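Side-chain contact in rhamnogalacturonan endolyase YesW (Bacillus subtilis, PDB 2ZUX), which cleaves the rhamnogalacturonan backbone of plant cell-wall pectin by endo-type elimination and needs calcium or manganese for activity: residues I330-V333 / D334-K338. Numbering follows the deposited sequence.
Sequences IADV and DGDGK. With CA (calcium ion), chain L; CA (calcium ion), chain K.
Asp-332 OD1, Asp-334 OD1 and Asp-336 OD1 converge on the chain L calcium, and the backbone carbonyl of Lys-338 joins them at 2.2 Å from its O to the metal. Asp-332 OD1 sits 3.1 Å from Asp-334 OD1, a closeness of two carboxylate oxygens that the shared cation probably offsets. Asp-334 and Asp-336 are bridging ligands: each gives its OD2 to the chain K calcium, at 2.4 Å in the case of Asp-336 OD2. Glu-340 binds both ions, and Asp-349 and His-350 complete the second site.

Backbone N-H groups add to the metal's grip on Asp-332 and Asp-336. Asp-332 swings its carboxylate across the turn with CG opposite the backbone N (chi1 175°); its OD2 takes the N-H of Gly-337 at 2.8 Å from above the carboxylate plane, while Gly-335 N makes a weak bond to OD1. Asp-336 OD1 accepts from Lys-338 N at 2.9 Å, closing an Asx turn, so this oxygen serves metal and backbone together.

Both glycines have positive phi, 82° at Gly-335, and let the chain wrap round the ion. The DxDGDGK sequence leading to Glu-340 forms an EF-hand-like calcium-binding loop, here joining strands 329-331 and 340-343 of a beta-propeller blade.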
ATOM      1  N   ILE A 330      -0.425   4.657   9.082  1.00  9.92           N
ATOM      2  CA  ILE A 330      -0.176   6.087   9.271  1.00 10.56           C
ATOM      3  C   ILE A 330      -1.503   6.808   9.166  1.00  9.85           C
ATOM      4  O   ILE A 330      -2.222   6.643   8.181  1.00 10.62           O
ATOM      5  CB  ILE A 330       0.755   6.652   8.172  1.00 11.25           C
ATOM      6  CG1 ILE A 330       2.027   5.819   8.014  1.00 12.92           C
ATOM      7  CG2 ILE A 330       1.070   8.125   8.449  1.00 11.15           C
ATOM      8  CD1 ILE A 330       3.014   5.980   9.126  1.00 14.04           C
ATOM      9  N   ALA A 331      -1.823   7.620  10.167  1.00 10.34           N
ATOM     10  CA  ALA A 331      -3.095   8.332  10.180  1.00 10.24           C
ATOM     11  C   ALA A 331      -3.051   9.450  11.194  1.00 10.69           C
ATOM     12  O   ALA A 331      -2.336   9.367  12.196  1.00 10.83           O
ATOM     13  CB  ALA A 331      -4.249   7.383  10.515  1.00 10.27           C
ATOM     14  N   ASP A 332      -3.856  10.479  10.957  1.00 11.23           N
ATOM     15  CA  ASP A 332      -4.074  11.498  11.973  1.00 12.20           C
ATOM     16  C   ASP A 332      -5.110  10.937  12.939  1.00 12.68           C
ATOM     17  O   ASP A 332      -6.306  10.916  12.641  1.00 14.02           O
ATOM     18  CB  ASP A 332      -4.561  12.800  11.338  1.00 12.17           C
ATOM     19  CG  ASP A 332      -4.921  13.854  12.373  1.00 13.64           C
ATOM     20  OD1 ASP A 332      -4.501  13.731  13.539  1.00 14.16           O
ATOM     21  OD2 ASP A 332      -5.634  14.813  12.012  1.00 16.12           O
ATOM     22  N   VAL A 333      -4.641  10.458  14.085  1.00 12.95           N
ATOM     23  CA  VAL A 333      -5.513   9.790  15.048  1.00 13.81           C
ATOM     24  C   VAL A 333      -6.017  10.733  16.135  1.00 14.55           C
ATOM     25  O   VAL A 333      -7.033  10.462  16.756  1.00 14.12           O
ATOM     26  CB  VAL A 333      -4.822   8.567  15.720  1.00 13.76           C
ATOM     27  CG1 VAL A 333      -4.375   7.550  14.671  1.00 14.08           C
ATOM     28  CG2 VAL A 333      -3.652   9.000  16.626  1.00 14.04           C
ATOM     29  N   ASP A 334      -5.298  11.830  16.363  1.00 16.23           N
ATOM     30  CA  ASP A 334      -5.612  12.726  17.485  1.00 17.30           C
ATOM     31  C   ASP A 334      -6.285  14.032  17.060  1.00 17.96           C
ATOM     32  O   ASP A 334      -6.580  14.883  17.903  1.00 18.79           O
ATOM     33  CB  ASP A 334      -4.369  12.972  18.364  1.00 17.51           C
ATOM     34  CG  ASP A 334      -3.218  13.596  17.602  1.00 18.05           C
ATOM     35  OD1 ASP A 334      -3.439  14.050  16.462  1.00 16.69           O
ATOM     36  OD2 ASP A 334      -2.084  13.635  18.135  1.00 18.51           O
ATOM     37  N   GLY A 335      -6.511  14.191  15.757  1.00 18.16           N
ATOM     38  CA  GLY A 335      -7.283  15.310  15.222  1.00 18.60           C
ATOM     39  C   GLY A 335      -6.551  16.630  15.027  1.00 18.55           C
ATOM     40  O   GLY A 335      -7.195  17.653  14.764  1.00 19.43           O
ATOM     41  N   ASP A 336      -5.223  16.623  15.143  1.00 17.97           N
ATOM     42  CA  ASP A 336      -4.434  17.857  14.988  1.00 17.38           C
ATOM     43  C   ASP A 336      -4.007  18.142  13.533  1.00 17.03           C
ATOM     44  O   ASP A 336      -3.277  19.106  13.274  1.00 17.72           O
ATOM     45  CB  ASP A 336      -3.225  17.872  15.952  1.00 17.51           C
ATOM     46  CG  ASP A 336      -2.219  16.762  15.675  1.00 18.15           C
ATOM     47  OD1 ASP A 336      -2.347  16.083  14.635  1.00 16.36           O
ATOM     48  OD2 ASP A 336      -1.307  16.542  16.506  1.00 17.99           O
ATOM     49  N   GLY A 337      -4.453  17.302  12.595  1.00 16.00           N
ATOM     50  CA  GLY A 337      -4.118  17.448  11.171  1.00 15.34           C
ATOM     51  C   GLY A 337      -2.812  16.777  10.768  1.00 14.32           C
ATOM     52  O   GLY A 337      -2.529  16.597   9.581  1.00 14.84           O
ATOM     53  N   LYS A 338      -2.025  16.407  11.773  1.00 13.40           N
ATOM     54  CA  LYS A 338      -0.703  15.825  11.585  1.00 12.98           C
ATOM     55  C   LYS A 338      -0.775  14.312  11.759  1.00 12.95           C
ATOM     56  O   LYS A 338      -1.534  13.810  12.587  1.00 13.27           O
ATOM     57  CB  LYS A 338       0.264  16.427  12.596  1.00 13.15           C
ATOM     58  CG  LYS A 338       0.316  17.949  12.531  1.00 13.88           C
ATOM     59  CD  LYS A 338       1.244  18.526  13.575  1.00 16.87           C
ATOM     60  CE  LYS A 338       1.274  20.051  13.490  1.00 19.42           C
ATOM     61  NZ  LYS A 338      -0.029  20.658  13.885  1.00 23.39           N
TER
HETATM   62 CA    CA L 638      -2.472  13.956  14.562  1.00 16.53          CA
HETATM   63 CA    CA K 637      -0.072  14.581  17.144  1.00 16.27          CA